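Putative uncharacterized protein (Thermotoga maritima, PDB 3CNO) binds guanine nucleotides and probably acts as a GTPase in a late step of 50S ribosomal subunit assembly. Local coordinates at residues V26-A31 and P108-S113; A36-G41 and L155-F160. All blocks are in the same frame, centred on the assembly; numbering follows the deposited sequence.

Interaction 1 (V26-A31 and P108-S113); sequences VEVRDA and PNTGKS. With GDP (guanosine-5'-diphosphate), chain B.
Val28 and Asp30, near the end of strand 24-30, run beside the phosphate-binding loop, the CA of Val28 lying 6.5 Å from the CA of Lys112 and the CA of Asp30 5.7 Å from the CA of Thr110. No hydrogen bond crosses between the two segments; apolar contact joins them, and Val28 carries most of it. A chi1 of -176° turns CG1 of Val28 away from its own amide and into the loop, 3.6 Å from Thr110 O. There Val28 and Thr110 lie alongside each other, pointing opposite ways, though the placement of the Thr110 methyl against Val28 is doubtful. Val28 CB also sits 3.8 Å from Lys112 CG, the valine meeting the lysine chain at a slant. The lysine then bends at chi3 and chi4 (-59° and -62°), which brings NZ back to GDP O2B at 2.8 Å; the same ammonium also reaches Val107 O. Three backbone amides, those of Thr110, Gly111 and Lys112, share O2B with NZ, so four bonds grip one oxygen and probably spread its negative charge. Ser113 holds O1B twice, through its N and its OG, while Asn109 N reaches O3B at 2.8 Å. This strand-loop-helix wrapped around a beta-phosphate, with Gly111 at the helix N-cap, is the P-loop (Walker A) motif, and Asn109 to Ser113 belong to the GTP site. Asp30 turns its carboxylate to Arg32, outside the contact. Strand 24-30 lies between the parallel strands 48-54 and 101-106; Ile104 of the latter touches both Val28 and Lys112, and the loop leads from strand 101-106 into helix 112-120, which carries the lysine and serine.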
loop_
_atom_site.group_PDB
_atom_site.type_symbol
_atom_site.label_atom_id
_atom_site.label_comp_id
_atom_site.label_asym_id
_atom_site.label_seq_id
_atom_site.Cartn_x
_atom_site.Cartn_y
_atom_site.Cartn_z
ATOM N N VAL A 26 6.909 7.321 10.204
ATOM C CA VAL A 26 5.774 6.414 10.080
ATOM C C VAL A 26 5.771 5.836 8.671
ATOM O O VAL A 26 5.549 6.548 7.696
ATOM C CB VAL A 26 4.428 7.073 10.437
ATOM C CG1 VAL A 26 3.288 6.131 10.111
ATOM C CG2 VAL A 26 4.402 7.482 11.908
ATOM N N GLU A 27 6.056 4.541 8.586
ATOM C CA GLU A 27 6.193 3.850 7.314
ATOM C C GLU A 27 4.835 3.277 6.918
ATOM O O GLU A 27 4.380 2.292 7.510
ATOM C CB GLU A 27 7.231 2.736 7.449
ATOM C CG GLU A 27 7.638 2.111 6.134
ATOM C CD GLU A 27 8.571 0.939 6.303
ATOM O OE1 GLU A 27 8.697 0.154 5.350
ATOM O OE2 GLU A 27 9.180 0.793 7.383
ATOM N N VAL A 28 4.183 3.916 5.946
ATOM C CA VAL A 28 2.845 3.531 5.530
ATOM C C VAL A 28 2.902 2.480 4.437
ATOM O O VAL A 28 3.171 2.789 3.268
ATOM C CB VAL A 28 1.992 4.741 5.069
ATOM C CG1 VAL A 28 0.557 4.287 4.729
ATOM C CG2 VAL A 28 1.979 5.836 6.149
ATOM N N ARG A 29 2.673 1.231 4.836
ATOM C CA ARG A 29 2.684 0.109 3.910
ATOM C C ARG A 29 1.243 -0.301 3.633
ATOM O O ARG A 29 0.343 0.029 4.414
ATOM C CB ARG A 29 3.448 -1.089 4.497
ATOM C CG ARG A 29 4.821 -0.785 5.072
ATOM C CD ARG A 29 5.551 -2.075 5.303
ATOM N NE ARG A 29 6.813 -1.900 6.011
ATOM C CZ ARG A 29 7.683 -2.884 6.249
ATOM N NH1 ARG A 29 7.428 -4.117 5.828
ATOM N NH2 ARG A 29 8.814 -2.638 6.898
ATOM N N ASP A 30 1.035 -1.011 2.524
ATOM C CA ASP A 30 -0.238 -1.672 2.266
ATOM C C ASP A 30 -0.220 -3.030 2.955
ATOM O O ASP A 30 0.660 -3.854 2.686
ATOM C CB ASP A 30 -0.490 -1.830 0.755
ATOM C CG ASP A 30 -1.932 -2.218 0.431
ATOM O OD1 ASP A 30 -2.457 -3.167 1.047
ATOM O OD2 ASP A 30 -2.542 -1.586 -0.460
ATOM N N ALA A 31 -1.196 -3.259 3.835
ATOM C CA ALA A 31 -1.311 -4.518 4.594
ATOM C C ALA A 31 -1.393 -5.772 3.707
ATOM O O ALA A 31 -1.032 -6.877 4.145
ATOM C CB ALA A 31 -2.505 -4.467 5.576
ATOM N N PRO A 108 3.955 5.271 -3.617
ATOM C CA PRO A 108 2.697 5.912 -4.039
ATOM C C PRO A 108 1.421 5.106 -3.740
ATOM O O PRO A 108 1.442 3.873 -3.787
ATOM C CB PRO A 108 2.868 6.064 -5.558
ATOM C CG PRO A 108 4.355 6.168 -5.757
ATOM C CD PRO A 108 4.940 5.222 -4.721
ATOM N N ASN A 109 0.346 5.840 -3.433
ATOM C CA ASN A 109 -1.047 5.361 -3.317
ATOM C C ASN A 109 -1.382 4.393 -2.172
ATOM O O ASN A 109 -2.367 3.664 -2.185
ATOM C CB ASN A 109 -1.600 4.961 -4.688
ATOM C CG ASN A 109 -1.535 6.131 -5.690
ATOM O OD1 ASN A 109 -2.035 7.241 -5.411
ATOM N ND2 ASN A 109 -0.892 5.897 -6.840
ATOM N N THR A 110 -0.582 4.496 -1.131
ATOM C CA THR A 110 -0.584 3.561 -0.044
ATOM C C THR A 110 -1.436 4.119 1.134
ATOM O O THR A 110 -1.749 3.407 2.103
ATOM C CB THR A 110 0.899 3.250 0.266
ATOM O OG1 THR A 110 1.107 1.837 0.419
ATOM C CG2 THR A 110 1.443 4.075 1.412
ATOM N N GLY A 111 -1.841 5.383 1.007
ATOM C CA GLY A 111 -2.844 5.991 1.890
ATOM C C GLY A 111 -2.284 7.101 2.765
ATOM O O GLY A 111 -2.875 7.467 3.792
ATOM N N LYS A 112 -1.146 7.640 2.339
ATOM C CA LYS A 112 -0.393 8.625 3.108
ATOM C C LYS A 112 -1.085 9.986 3.216
ATOM O O LYS A 112 -1.114 10.568 4.301
ATOM C CB LYS A 112 1.022 8.788 2.541
ATOM C CG LYS A 112 1.831 7.486 2.494
ATOM C CD LYS A 112 3.283 7.730 2.074
ATOM C CE LYS A 112 3.389 8.388 0.691
ATOM N NZ LYS A 112 2.813 7.531 -0.387
ATOM N N SER A 113 -1.623 10.504 2.112
ATOM C CA SER A 113 -2.358 11.778 2.159
ATOM C C SER A 113 -3.572 11.643 3.061
ATOM O O SER A 113 -3.805 12.491 3.927
ATOM C CB SER A 113 -2.818 12.217 0.770
ATOM O OG SER A 113 -1.727 12.321 -0.119
HETATM P PB GDP B . -0.927 8.360 -1.172
HETATM O O1B GDP B . -0.946 9.709 -0.503
HETATM O O2B GDP B . -0.007 7.472 -0.355
HETATM O O3B GDP B . -0.336 8.390 -2.563
HETATM O O3A GDP B . -2.389 7.705 -1.214
HETATM P PA GDP B . -3.824 8.364 -0.941
HETATM O O1A GDP B . -4.042 8.836 0.476
HETATM O O2A GDP B . -4.133 9.428 -1.964
HETATM O "O5'" GDP B . -4.760 7.092 -1.178
HETATM C "C5'" GDP B . -4.651 6.360 -2.395
HETATM C "C4'" GDP B . -5.948 5.609 -2.636
HETATM O "O4'" GDP B . -6.179 4.672 -1.588
HETATM C "C3'" GDP B . -7.147 6.534 -2.658
HETATM O "O3'" GDP B . -8.043 6.049 -3.667
HETATM C "C2'" GDP B . -7.776 6.368 -1.297
HETATM O "O2'" GDP B . -9.170 6.676 -1.375
HETATM C "C1'" GDP B . -7.439 4.916 -0.966
HETATM N N9 GDP B . -7.214 4.600 0.465
HETATM C C8 GDP B . -6.393 5.223 1.331
HETATM N N7 GDP B . -6.426 4.626 2.549
HETATM C C5 GDP B . -7.280 3.590 2.469
HETATM C C6 GDP B . -7.792 2.541 3.383
HETATM O O6 GDP B . -7.416 2.482 4.572
HETATM N N1 GDP B . -8.669 1.649 2.891
HETATM C C2 GDP B . -9.106 1.691 1.614
HETATM N N2 GDP B . -9.989 0.757 1.200
HETATM N N3 GDP B . -8.687 2.625 0.730
HETATM C C4 GDP B . -7.795 3.575 1.093
#

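Interaction 2 (A36-G41 and L155-F160)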
loop_
_atom_site.group_PDB
_atom_site.type_symbol
_atom_site.label_atom_id
_atom_site.label_comp_id
_atom_site.label_asym_id
_atom_site.label_seq_id
_atom_site.Cartn_x
_atom_site.Cartn_y
_atom_site.Cartn_z
ATOM N N ALA A 36 6.531 -5.677 -0.574
ATOM C CA ALA A 36 6.554 -4.852 -1.788
ATOM C C ALA A 36 6.379 -3.374 -1.484
ATOM O O ALA A 36 6.961 -2.537 -2.169
ATOM C CB ALA A 36 5.487 -5.308 -2.770
ATOM N N THR A 37 5.581 -3.067 -0.459
ATOM C CA THR A 37 5.337 -1.687 -0.036
ATOM C C THR A 37 6.164 -1.208 1.170
ATOM O O THR A 37 5.886 -0.143 1.727
ATOM C CB THR A 37 3.846 -1.426 0.251
ATOM O OG1 THR A 37 3.426 -2.232 1.358
ATOM C CG2 THR A 37 2.998 -1.724 -0.977
ATOM N N SER A 38 7.179 -1.980 1.563
ATOM C CA SER A 38 8.150 -1.528 2.564
ATOM C C SER A 38 9.067 -0.469 1.954
ATOM O O SER A 38 9.243 -0.429 0.735
ATOM C CB SER A 38 9.004 -2.697 3.040
ATOM O OG SER A 38 9.882 -3.107 2.006
ATOM N N ALA A 39 9.666 0.373 2.792
ATOM C CA ALA A 39 10.581 1.400 2.292
ATOM C C ALA A 39 12.015 0.874 2.265
ATOM O O ALA A 39 12.910 1.430 2.904
ATOM C CB ALA A 39 10.472 2.674 3.116
ATOM N N TYR A 40 12.206 -0.220 1.530
ATOM C CA TYR A 40 13.514 -0.842 1.359
ATOM C C TYR A 40 14.436 0.096 0.590
ATOM O O TYR A 40 13.998 0.829 -0.309
ATOM C CB TYR A 40 13.398 -2.191 0.630
ATOM C CG TYR A 40 14.648 -3.038 0.743
ATOM C CD1 TYR A 40 14.825 -3.916 1.819
ATOM C CD2 TYR A 40 15.669 -2.947 -0.214
ATOM C CE1 TYR A 40 15.985 -4.692 1.935
ATOM C CE2 TYR A 40 16.832 -3.712 -0.105
ATOM C CZ TYR A 40 16.984 -4.583 0.971
ATOM O OH TYR A 40 18.133 -5.342 1.086
ATOM N N GLY A 41 15.712 0.070 0.963
ATOM C CA GLY A 41 16.713 0.960 0.388
ATOM C C GLY A 41 17.012 2.082 1.362
ATOM O O GLY A 41 18.144 2.205 1.853
ATOM N N LEU A 155 8.281 7.337 -1.993
ATOM C CA LEU A 155 9.395 6.456 -2.272
ATOM C C LEU A 155 9.158 5.722 -3.585
ATOM O O LEU A 155 8.124 5.079 -3.774
ATOM C CB LEU A 155 9.605 5.491 -1.093
ATOM C CG LEU A 155 10.867 4.631 -0.894
ATOM C CD1 LEU A 155 10.649 3.178 -1.333
ATOM C CD2 LEU A 155 12.157 5.211 -1.522
ATOM N N TYR A 156 10.126 5.862 -4.491
ATOM C CA TYR A 156 10.139 5.173 -5.780
ATOM C C TYR A 156 11.221 4.107 -5.768
ATOM O O TYR A 156 12.377 4.380 -5.444
ATOM C CB TYR A 156 10.344 6.165 -6.925
ATOM C CG TYR A 156 9.257 7.204 -6.968
ATOM C CD1 TYR A 156 8.039 6.935 -7.593
ATOM C CD2 TYR A 156 9.425 8.445 -6.347
ATOM C CE1 TYR A 156 7.025 7.882 -7.614
ATOM C CE2 TYR A 156 8.420 9.394 -6.365
ATOM C CZ TYR A 156 7.224 9.105 -6.998
ATOM O OH TYR A 156 6.219 10.042 -7.022
ATOM N N LYS A 157 10.826 2.887 -6.107
ATOM C CA LYS A 157 11.695 1.738 -5.970
ATOM C C LYS A 157 12.294 1.335 -7.302
ATOM O O LYS A 157 11.673 1.503 -8.343
ATOM C CB LYS A 157 10.916 0.550 -5.405
ATOM C CG LYS A 157 10.541 0.652 -3.949
ATOM C CD LYS A 157 10.373 -0.739 -3.394
ATOM C CE LYS A 157 9.668 -0.720 -2.072
ATOM N NZ LYS A 157 9.609 -2.075 -1.475
ATOM N N ASN A 158 13.510 0.804 -7.262
ATOM C CA ASN A 158 14.036 0.075 -8.397
ATOM C C ASN A 158 13.215 -1.193 -8.499
ATOM O O ASN A 158 13.251 -2.047 -7.598
ATOM C CB ASN A 158 15.518 -0.276 -8.210
ATOM C CG ASN A 158 16.139 -0.873 -9.466
ATOM O OD1 ASN A 158 16.361 -0.169 -10.460
ATOM N ND2 ASN A 158 16.417 -2.177 -9.433
ATOM N N ILE A 159 12.440 -1.295 -9.574
ATOM C CA ILE A 159 11.695 -2.520 -9.847
ATOM C C ILE A 159 12.604 -3.513 -10.601
ATOM O O ILE A 159 12.681 -3.518 -11.837
ATOM C CB ILE A 159 10.364 -2.241 -10.573
ATOM C CG1 ILE A 159 9.557 -1.171 -9.823
ATOM C CG2 ILE A 159 9.565 -3.508 -10.663
ATOM C CD1 ILE A 159 8.493 -0.491 -10.662
ATOM N N PHE A 160 13.310 -4.332 -9.822
ATOM C CA PHE A 160 14.288 -5.275 -10.357
ATOM C C PHE A 160 13.625 -6.572 -10.819
ATOM O O PHE A 160 14.094 -7.215 -11.767
ATOM C CB PHE A 160 15.421 -5.538 -9.336
ATOM C CG PHE A 160 15.027 -6.420 -8.155
ATOM C CD1 PHE A 160 14.012 -6.038 -7.269
ATOM C CD2 PHE A 160 15.709 -7.622 -7.912
ATOM C CE1 PHE A 160 13.661 -6.852 -6.180
ATOM C CE2 PHE A 160 15.371 -8.444 -6.822
ATOM C CZ PHE A 160 14.349 -8.058 -5.955
#
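Lys157 reaches across to the turn at 36-41 with a chain extended beyond CG, and its ammonium meets two backbone carbonyls. The bond from Lys157 NZ to Ala36 O is 2.8 Å long, and the donor stands well above the carbonyl plane, 64° out of it, with a C=O...donor angle of 115°. The second, from Lys157 NZ to Ser38 O, is weak, and the place of that oxygen is less sure. Ser38 OG lies 3.6 Å from Lys157 NZ but bonds to Phe35 O. In this partly buried place the Ala36 carbonyl probably helps offset the charge of the ammonium. Beside this polar grip, the chain folds into an inverse gamma turn centred on Ala39. Leu155 points its side chain toward that turn, and its CD1 comes to 4.0 Å from Ala39 CA. Leu155 lies two residues after Gly153, the GTP-binding glycine that closes the DxxG (G3) motif of the GTPase fold; in relatives this region leads into switch II. The contact thus joins the loop leaving strand 147-154 to the one leaving strand 24-30. Packing is loose around Leu155: Ala39 CB is 4.5 Å from Leu155 CG, and Tyr40 O is 4.2 Å from Leu155 CD1. Tyr40 belongs to the solvent side. Its CB lies 4.3 Å from Lys157 NZ, yet the phenol leads away from the other loop. The inner side is firmer, since Ala36 also leans on Leu164 and Lys167 of helix 162-170, and its N bonds to Glu246.

The segments alternate along the chain, in the order 26-31, 36-41, 108-113, 155-160, so the two contacts cross along the chain within one circularly permuted GTPase domain, their centres about 12 Å apart. Strand 24-30 passes from interaction 1 into the loop used by interaction 2, and strands 101-106 and 147-154, neighbours in the same mixed sheet, lead to the two later segments. Direct bridges tie them: probable hydrogen bonds join Ala39 N to Glu27 OE1 (2.7 Å) and Asp30 N to Thr37 OG1 (2.9 Å), and the Pro108 ring packs on the Leu155 carbonyl oxygen. Interaction 1 lies at the nucleotide, interaction 2 farther toward the surface, so the loop after Gly153 is linked to the phosphate-binding region.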